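Local coordinates for UDP-4-amino-4,6-dideoxy-N-acetyl-beta-L-altrosamine transaminase (Helicobacter pylori, PDB 2FNU), which catalyses the PLP-dependent amino transfer that makes UDP-4-amino-4,6-dideoxy-N-acetyl-beta-L-altrosamine in pseudaminic acid biosynthesis, a sugar used to modify flagellin, at residues G132-E138 and S161-N165; K307-L311 and S364-T368; L61-N66 and K203-F207. All coordinates share one frame; numbering follows the deposited sequence.

Contact 1 of 3, residues G132-E138 and S161-N165; sequences GKSVEVE and SEYQN
With CG trans to its own N (chi1 173°) and the ring swung broadside (chi2 -94°), Tyr163 lays its phenol against the first turn of helix 137-146, where Val137 meets it. In this PLP-dependent aminotransferase fold the helix is the crossover of a beta-alpha-beta unit between parallel strands 122-128 and 150-154, and Tyr163 stands on the small hairpin of strands 162-163 and 166-167. The Val137 CB hydrogen makes a CH-pi contact almost down the ring normal, CB lying 3.9 Å from the Tyr163 centroid. Gln164 CG covers the opposite face nearer the rim, sandwiching the ring. Ser134 holds its hydroxyl beside the tyrosine stem while donating to Val135 O (OG to O 2.8 Å), in the carbonyl plane on a lone pair. At the other end Ser161 OG makes a short bond to Gly132 O (2.5 Å) and also pairs with Ser282 N, tying the hairpin to a third loop. A water bonded to both Ser134 N and Glu162 O fills in between. The phenol tip is met by a second water, 2.8 Å from Tyr163 OH, which donates to OE2 of the N-cap residue Glu136 at 2.9 Å.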
loop_
_atom_site.group_PDB
_atom_site.type_symbol
_atom_site.label_atom_id
_atom_site.label_comp_id
_atom_site.label_asym_id
_atom_site.label_seq_id
_atom_site.Cartn_x
_atom_site.Cartn_y
_atom_site.Cartn_z
ATOM N N GLY B 132 12.862 8.284 -17.990
ATOM C CA GLY B 132 12.426 9.673 -17.893
ATOM C C GLY B 132 12.182 10.352 -19.217
ATOM O O GLY B 132 11.636 11.454 -19.254
ATOM N N LYS B 133 12.547 9.709 -20.322
ATOM C CA LYS B 133 12.365 10.338 -21.627
ATOM C C LYS B 133 10.910 10.212 -22.070
ATOM O O LYS B 133 10.383 9.106 -22.203
ATOM C CB LYS B 133 13.282 9.696 -22.666
ATOM C CG LYS B 133 13.159 10.359 -24.035
ATOM C CD LYS B 133 14.053 9.665 -25.059
ATOM C CE LYS B 133 14.195 10.490 -26.319
ATOM N NZ LYS B 133 15.197 9.826 -27.227
ATOM N N SER B 134 10.262 11.351 -22.327
ATOM C CA SER B 134 8.869 11.305 -22.793
ATOM C C SER B 134 8.751 10.515 -24.081
ATOM O O SER B 134 9.576 10.660 -24.996
ATOM C CB SER B 134 8.335 12.724 -23.028
ATOM O OG SER B 134 7.003 12.674 -23.536
ATOM N N VAL B 135 7.697 9.697 -24.163
ATOM C CA VAL B 135 7.331 9.092 -25.439
ATOM C C VAL B 135 6.826 10.163 -26.401
ATOM O O VAL B 135 6.713 11.348 -26.038
ATOM C CB VAL B 135 6.242 8.029 -25.247
ATOM C CG1 VAL B 135 6.701 6.991 -24.209
ATOM C CG2 VAL B 135 4.911 8.677 -24.799
ATOM N N GLU B 136 6.534 9.749 -27.638
ATOM C CA GLU B 136 6.031 10.666 -28.650
ATOM C C GLU B 136 4.552 10.932 -28.417
ATOM O O GLU B 136 3.660 10.303 -29.011
ATOM C CB GLU B 136 6.318 10.111 -30.051
ATOM C CG GLU B 136 7.765 10.304 -30.461
ATOM C CD GLU B 136 8.141 11.776 -30.497
ATOM O OE1 GLU B 136 9.098 12.168 -29.808
ATOM O OE2 GLU B 136 7.429 12.552 -31.167
ATOM N N VAL B 137 4.306 11.862 -27.500
ATOM C CA VAL B 137 2.981 12.078 -26.952
ATOM C C VAL B 137 1.924 12.454 -28.008
ATOM O O VAL B 137 0.808 11.933 -27.971
ATOM C CB VAL B 137 3.050 13.135 -25.807
ATOM C CG1 VAL B 137 1.710 13.815 -25.598
ATOM C CG2 VAL B 137 3.559 12.467 -24.509
ATOM N N GLU B 138 2.261 13.357 -28.926
ATOM C CA GLU B 138 1.243 13.827 -29.873
ATOM C C GLU B 138 0.764 12.688 -30.767
ATOM O O GLU B 138 -0.438 12.520 -30.998
ATOM C CB GLU B 138 1.779 14.975 -30.717
ATOM C CG GLU B 138 0.693 15.695 -31.509
ATOM C CD GLU B 138 1.165 17.023 -32.083
ATOM O OE1 GLU B 138 0.617 17.434 -33.129
ATOM O OE2 GLU B 138 2.071 17.655 -31.488
ATOM N N SER B 161 10.159 15.552 -16.223
ATOM C CA SER B 161 10.417 15.442 -17.661
ATOM C C SER B 161 9.437 16.279 -18.462
ATOM O O SER B 161 8.324 16.548 -17.998
ATOM C CB SER B 161 10.327 13.981 -18.119
ATOM O OG SER B 161 11.297 13.198 -17.439
ATOM N N GLU B 162 9.870 16.665 -19.672
ATOM C CA GLU B 162 9.075 17.527 -20.563
ATOM C C GLU B 162 8.895 16.939 -21.962
ATOM O O GLU B 162 9.681 16.100 -22.429
ATOM C CB GLU B 162 9.732 18.906 -20.681
ATOM C CG GLU B 162 9.729 19.643 -19.345
ATOM C CD GLU B 162 10.388 21.023 -19.393
ATOM O OE1 GLU B 162 10.773 21.511 -20.488
ATOM O OE2 GLU B 162 10.541 21.618 -18.304
ATOM N N TYR B 163 7.856 17.417 -22.631
ATOM C CA TYR B 163 7.644 17.146 -24.044
ATOM C C TYR B 163 7.225 18.491 -24.622
ATOM O O TYR B 163 6.267 19.110 -24.146
ATOM C CB TYR B 163 6.544 16.110 -24.210
ATOM C CG TYR B 163 6.141 15.882 -25.652
ATOM C CD1 TYR B 163 5.065 16.580 -26.211
ATOM C CD2 TYR B 163 6.820 14.961 -26.448
ATOM C CE1 TYR B 163 4.678 16.369 -27.536
ATOM C CE2 TYR B 163 6.436 14.751 -27.792
ATOM C CZ TYR B 163 5.367 15.456 -28.307
ATOM O OH TYR B 163 4.964 15.252 -29.612
ATOM N N GLN B 164 7.973 18.959 -25.622
ATOM C CA GLN B 164 7.706 20.263 -26.228
ATOM C C GLN B 164 7.545 21.353 -25.152
ATOM O O GLN B 164 6.613 22.159 -25.171
ATOM C CB GLN B 164 6.534 20.174 -27.211
ATOM C CG GLN B 164 6.888 19.313 -28.431
ATOM C CD GLN B 164 5.727 19.106 -29.388
ATOM O OE1 GLN B 164 4.653 19.706 -29.241
ATOM N NE2 GLN B 164 5.936 18.239 -30.381
ATOM N N ASN B 165 8.492 21.369 -24.215
ATOM C CA ASN B 165 8.548 22.394 -23.164
ATOM C C ASN B 165 7.386 22.388 -22.180
ATOM O O ASN B 165 7.147 23.373 -21.481
ATOM C CB ASN B 165 8.726 23.795 -23.769
ATOM C CG ASN B 165 9.928 23.866 -24.669
ATOM O OD1 ASN B 165 9.796 23.947 -25.886
ATOM N ND2 ASN B 165 11.109 23.749 -24.089
HETATM O O HOH W 1 11.445 14.035 -22.106
HETATM O O HOH W 2 4.557 12.928 -31.152
#

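Contact 2 of 3, residues K307-L311 and S364-T368; sequences KRGIL and SVLKT
Arg308 reaches across to Thr368 on helix 355-370: its chain, extended from CG to NE, carries the guanidinium over, and a turn about NE (chi4 -98°) brings one face over the helix backbone. Thr368 N lies 4.1 Å from the guanidinium plane, over its centre, with Thr368 CA on the same face. Lys367 CB approaches Arg308 NH1 at 4.0 Å. Arg308 NE comes within 2.8 Å of Thr368 OG1, but the angle is too poor for a hydrogen bond. Thr368 OG1 instead donates to Ser364 O at 2.9 Å, an oxygen that also takes the Thr368 N-H bond from the opposite face of its carbonyl plane. The second half of the contact is apolar: with CG1 beside its backbone N (chi1 -56°), Ile310 sends CD1 to Ser364 CB (3.5 Å) and, more distantly, to Val365 CG2 (4.1 Å).

One shell out, a water lies at the guanidinium edge, in its plane, accepting from Arg308 NH1 at 2.7 Å and giving a weak bond to Ser364 OG, whose stronger partner is Asn360 O. Further back, a Schellman motif ends helix 298-307 at Gly309 and turns the chain into strand 310-311, which pairs parallel with strand 4-5, next to the substrate-binding Tyr6. Leu305 and Pro348 pack around Ile310, while Phe264 and Phe270 back Val365.

The chemistry is consistent with a join made by packing and perhaps electrostatic attraction: the partial negative charge on Thr368 OG1 may be stabilised by the nearby guanidinium without a direct hydrogen bond, and the exposed arginine can keep its hydration.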
loop_
_atom_site.group_PDB
_atom_site.type_symbol
_atom_site.label_atom_id
_atom_site.label_comp_id
_atom_site.label_asym_id
_atom_site.label_seq_id
_atom_site.Cartn_x
_atom_site.Cartn_y
_atom_site.Cartn_z
ATOM N N LYS B 307 32.563 -5.667 -9.602
ATOM C CA LYS B 307 33.838 -5.872 -8.889
ATOM C C LYS B 307 34.605 -4.563 -8.716
ATOM O O LYS B 307 35.364 -4.406 -7.761
ATOM C CB LYS B 307 34.694 -6.915 -9.606
ATOM C CG LYS B 307 34.275 -8.340 -9.298
ATOM C CD LYS B 307 35.148 -9.355 -10.015
ATOM C CE LYS B 307 34.630 -10.768 -9.789
ATOM N NZ LYS B 307 35.470 -11.784 -10.479
ATOM N N ARG B 308 34.374 -3.621 -9.629
ATOM C CA ARG B 308 34.947 -2.274 -9.557
ATOM C C ARG B 308 34.107 -1.302 -8.730
ATOM O O ARG B 308 34.417 -0.114 -8.663
ATOM C CB ARG B 308 35.124 -1.703 -10.965
ATOM C CG ARG B 308 36.086 -2.514 -11.831
ATOM C CD ARG B 308 36.060 -2.045 -13.265
ATOM N NE ARG B 308 36.750 -2.974 -14.163
ATOM C CZ ARG B 308 38.002 -2.826 -14.590
ATOM N NH1 ARG B 308 38.723 -1.785 -14.201
ATOM N NH2 ARG B 308 38.535 -3.728 -15.403
ATOM N N GLY B 309 33.045 -1.805 -8.108
ATOM C CA GLY B 309 32.206 -0.982 -7.238
ATOM C C GLY B 309 31.136 -0.210 -7.992
ATOM O O GLY B 309 30.477 0.644 -7.410
ATOM N N ILE B 310 30.969 -0.512 -9.281
ATOM C CA ILE B 310 29.945 0.151 -10.106
ATOM C C ILE B 310 28.738 -0.771 -10.219
ATOM O O ILE B 310 28.737 -1.696 -11.046
ATOM C CB ILE B 310 30.487 0.478 -11.510
ATOM C CG1 ILE B 310 31.758 1.337 -11.404
ATOM C CG2 ILE B 310 29.433 1.216 -12.353
ATOM C CD1 ILE B 310 32.553 1.334 -12.675
ATOM N N LEU B 311 27.730 -0.526 -9.379
ATOM C CA LEU B 311 26.634 -1.493 -9.205
ATOM C C LEU B 311 25.547 -1.276 -10.245
ATOM O O LEU B 311 24.376 -1.004 -9.929
ATOM C CB LEU B 311 26.096 -1.477 -7.774
ATOM C CG LEU B 311 27.179 -1.594 -6.684
ATOM C CD1 LEU B 311 26.540 -1.554 -5.273
ATOM C CD2 LEU B 311 28.045 -2.843 -6.859
ATOM N N SER B 364 36.324 4.153 -15.278
ATOM C CA SER B 364 36.269 2.719 -14.933
ATOM C C SER B 364 35.405 1.895 -15.891
ATOM O O SER B 364 35.766 0.769 -16.237
ATOM C CB SER B 364 35.780 2.529 -13.502
ATOM O OG SER B 364 36.710 3.074 -12.574
ATOM N N VAL B 365 34.267 2.449 -16.317
ATOM C CA VAL B 365 33.407 1.777 -17.312
ATOM C C VAL B 365 34.199 1.556 -18.588
ATOM O O VAL B 365 34.179 0.464 -19.149
ATOM C CB VAL B 365 32.112 2.589 -17.603
ATOM C CG1 VAL B 365 31.344 2.058 -18.810
ATOM C CG2 VAL B 365 31.221 2.577 -16.383
ATOM N N LEU B 366 34.909 2.591 -19.045
ATOM C CA LEU B 366 35.706 2.450 -20.261
ATOM C C LEU B 366 36.772 1.369 -20.100
ATOM O O LEU B 366 36.958 0.556 -21.016
ATOM C CB LEU B 366 36.332 3.787 -20.698
ATOM C CG LEU B 366 35.312 4.827 -21.162
ATOM C CD1 LEU B 366 36.034 6.168 -21.362
ATOM C CD2 LEU B 366 34.579 4.404 -22.430
ATOM N N LYS B 367 37.441 1.356 -18.948
ATOM C CA LYS B 367 38.495 0.365 -18.690
ATOM C C LYS B 367 37.925 -1.039 -18.705
ATOM O O LYS B 367 38.570 -1.957 -19.184
ATOM C CB LYS B 367 39.208 0.623 -17.362
ATOM C CG LYS B 367 40.075 1.883 -17.359
ATOM C CD LYS B 367 41.116 1.877 -18.477
ATOM C CE LYS B 367 41.934 3.162 -18.481
ATOM N NZ LYS B 367 42.574 3.414 -19.804
ATOM N N THR B 368 36.713 -1.192 -18.177
ATOM C CA THR B 368 36.054 -2.483 -18.135
ATOM C C THR B 368 35.823 -3.001 -19.553
ATOM O O THR B 368 36.186 -4.141 -19.887
ATOM C CB THR B 368 34.713 -2.376 -17.380
ATOM O OG1 THR B 368 34.967 -1.976 -16.029
ATOM C CG2 THR B 368 33.977 -3.716 -17.398
HETATM O O HOH W 3 38.415 0.205 -12.381
#

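Contact 3 of 3, residues L61-N66 and K203-F207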
loop_
_atom_site.group_PDB
_atom_site.type_symbol
_atom_site.label_atom_id
_atom_site.label_comp_id
_atom_site.label_asym_id
_atom_site.label_seq_id
_atom_site.Cartn_x
_atom_site.Cartn_y
_atom_site.Cartn_z
ATOM N N LEU B 61 -2.922 0.072 -10.388
ATOM C CA LEU B 61 -4.108 -0.770 -10.242
ATOM C C LEU B 61 -5.350 0.117 -10.153
ATOM O O LEU B 61 -6.377 -0.151 -10.782
ATOM C CB LEU B 61 -4.036 -1.615 -8.974
ATOM C CG LEU B 61 -5.298 -2.439 -8.677
ATOM C CD1 LEU B 61 -5.456 -3.542 -9.733
ATOM C CD2 LEU B 61 -5.240 -3.047 -7.276
ATOM N N THR B 62 -5.259 1.173 -9.355
ATOM C CA THR B 62 -6.407 2.072 -9.179
ATOM C C THR B 62 -6.819 2.720 -10.504
ATOM O O THR B 62 -8.008 2.808 -10.817
ATOM C CB THR B 62 -6.069 3.141 -8.131
ATOM O OG1 THR B 62 -5.786 2.468 -6.897
ATOM C CG2 THR B 62 -7.247 4.109 -7.916
ATOM N N LEU B 63 -5.835 3.156 -11.277
ATOM C CA LEU B 63 -6.111 3.718 -12.601
ATOM C C LEU B 63 -6.730 2.664 -13.535
ATOM O O LEU B 63 -7.765 2.929 -14.183
ATOM C CB LEU B 63 -4.831 4.300 -13.221
ATOM C CG LEU B 63 -5.008 4.802 -14.664
ATOM C CD1 LEU B 63 -6.120 5.858 -14.790
ATOM C CD2 LEU B 63 -3.646 5.380 -15.104
ATOM N N TYR B 64 -6.109 1.490 -13.629
ATOM C CA TYR B 64 -6.586 0.488 -14.578
ATOM C C TYR B 64 -7.996 0.013 -14.244
ATOM O O TYR B 64 -8.772 -0.305 -15.154
ATOM C CB TYR B 64 -5.656 -0.724 -14.570
ATOM C CG TYR B 64 -4.248 -0.507 -15.133
ATOM C CD1 TYR B 64 -3.244 -1.423 -14.855
ATOM C CD2 TYR B 64 -3.936 0.595 -15.958
ATOM C CE1 TYR B 64 -1.964 -1.296 -15.387
ATOM C CE2 TYR B 64 -2.657 0.753 -16.488
ATOM C CZ TYR B 64 -1.666 -0.217 -16.199
ATOM O OH TYR B 64 -0.390 -0.109 -16.714
ATOM N N ARG B 65 -8.319 -0.055 -12.953
ATOM C CA ARG B 65 -9.625 -0.546 -12.522
ATOM C C ARG B 65 -10.708 0.493 -12.748
ATOM O O ARG B 65 -11.890 0.143 -12.892
ATOM C CB ARG B 65 -9.603 -0.932 -11.030
ATOM C CG ARG B 65 -8.902 -2.274 -10.746
ATOM C CD ARG B 65 -9.762 -3.502 -11.143
ATOM N NE ARG B 65 -11.033 -3.523 -10.408
ATOM C CZ ARG B 65 -11.168 -3.947 -9.147
ATOM N NH1 ARG B 65 -10.129 -4.439 -8.469
ATOM N NH2 ARG B 65 -12.362 -3.869 -8.563
ATOM N N ASN B 66 -10.322 1.768 -12.773
ATOM C CA ASN B 66 -11.322 2.840 -12.722
ATOM C C ASN B 66 -11.478 3.690 -13.980
ATOM O O ASN B 66 -12.484 4.404 -14.112
ATOM C CB ASN B 66 -11.088 3.744 -11.501
ATOM C CG ASN B 66 -11.391 3.031 -10.196
ATOM O OD1 ASN B 66 -10.485 2.539 -9.506
ATOM N ND2 ASN B 66 -12.661 2.952 -9.858
ATOM N N LYS B 203 -13.512 8.845 -8.651
ATOM C CA LYS B 203 -13.647 7.367 -8.573
ATOM C C LYS B 203 -12.395 6.739 -7.945
ATOM O O LYS B 203 -12.484 5.844 -7.084
ATOM C CB LYS B 203 -13.840 6.751 -9.953
ATOM C CG LYS B 203 -15.257 6.731 -10.452
ATOM C CD LYS B 203 -15.340 6.118 -11.844
ATOM C CE LYS B 203 -15.093 4.611 -11.831
ATOM N NZ LYS B 203 -15.387 3.943 -13.164
ATOM N N MET B 204 -11.227 7.201 -8.393
ATOM C CA MET B 204 -9.961 6.702 -7.842
ATOM C C MET B 204 -9.779 7.039 -6.370
ATOM O O MET B 204 -9.238 6.239 -5.602
ATOM C CB MET B 204 -8.795 7.251 -8.659
ATOM C CG MET B 204 -8.790 6.716 -10.088
ATOM S SD MET B 204 -7.281 7.139 -11.012
ATOM C CE MET B 204 -7.342 8.952 -10.973
ATOM N N LYS B 205 -10.250 8.220 -5.978
ATOM C CA LYS B 205 -10.143 8.663 -4.600
ATOM C C LYS B 205 -10.898 7.731 -3.652
ATOM O O LYS B 205 -10.369 7.346 -2.606
ATOM C CB LYS B 205 -10.643 10.108 -4.491
ATOM C CG LYS B 205 -10.441 10.774 -3.146
ATOM C CD LYS B 205 -10.966 12.221 -3.227
ATOM C CE LYS B 205 -10.705 12.986 -1.951
ATOM N NZ LYS B 205 -10.961 14.437 -2.184
ATOM N N LEU B 206 -12.113 7.341 -4.025
ATOM C CA LEU B 206 -12.858 6.385 -3.207
ATOM C C LEU B 206 -12.178 5.009 -3.199
ATOM O O LEU B 206 -12.115 4.347 -2.147
ATOM C CB LEU B 206 -14.298 6.271 -3.695
ATOM C CG LEU B 206 -15.128 7.525 -3.446
ATOM C CD1 LEU B 206 -16.331 7.502 -4.359
ATOM C CD2 LEU B 206 -15.540 7.586 -1.963
ATOM N N PHE B 207 -11.669 4.593 -4.362
ATOM C CA PHE B 207 -11.044 3.257 -4.486
ATOM C C PHE B 207 -9.815 3.144 -3.597
ATOM O O PHE B 207 -9.493 2.050 -3.098
ATOM C CB PHE B 207 -10.666 3.023 -5.940
ATOM C CG PHE B 207 -10.242 1.610 -6.269
ATOM C CD1 PHE B 207 -8.882 1.258 -6.286
ATOM C CD2 PHE B 207 -11.195 0.650 -6.638
ATOM C CE1 PHE B 207 -8.484 -0.032 -6.655
ATOM C CE2 PHE B 207 -10.814 -0.632 -6.994
ATOM C CZ PHE B 207 -9.456 -0.975 -6.999
HETATM O O HOH W 4 -14.629 1.210 -13.305
HETATM O O HOH W 5 -14.639 5.603 -15.168
#
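Phe207 of helix 198-208 wedges its ring among Thr62, Arg65 and Asn66 of helix 56-66, two helices that both pack against strand 49-53 at the edge of the mixed central sheet in the PLP-dependent aminotransferase fold, helix 198-208 also reaching strand 191-195. Their local axes approach to 9.6 Å and run at 125° to each other. On the tight side, Phe207 CG is anti to the backbone N (chi1 -170°), which swings the ring over to helix 56-66. The Asn66 amide stands over one face, the two planes steeply inclined. Thr62 OG1, bonded to Ser58 O in its own helix, lies near the ring plane at the rim, 3.4 Å from Phe207 CD1. Beside it Thr62 CG2 packs on Met204 CB (3.6 Å), and Met204 carries SD to 3.9 Å from Leu63 CA. Met204 also packs on Leu51, Val193 and Thr195 of the sheet.

Towards the dimer interface, Phe207 presents its edge to the face of the Arg65 guanidinium, with the planes 88° apart, while Arg65 NH1 is salt-bridged to Glu93 of the second subunit. Leu61 packs on His227 of that subunit.

The loose side is polar and wet. Exposed Lys203 kinks at chi3 and runs past Asn66 to the C-terminal end of helix 56-66. One water links its ammonium to Arg65 O and another to Asn66 O, while Lys203 NZ also donates directly to Asn66 O at 3.1 Å.

In the fold
From the N terminus, helix 56-66 opens the longest loop of the three at residues 61-66, and 203-207 closes it, so the loop closed by contact 3 holds most strands of the central sheet, and the contact joins two helices on its flank, close to the second subunit. Contact 1 opens and closes wholly within that span, linking the start of helix 137-146 to the hairpin that follows strand 150-154; the nearest atoms of contacts 1 and 3 are about 13 Å apart. Contact 2 comes later in series, tying the end of helix 298-307 to the C-terminal helix 355-370. Contacts 2 and 3 lie on opposite sides of the chain's centre, their centres about 43 Å apart.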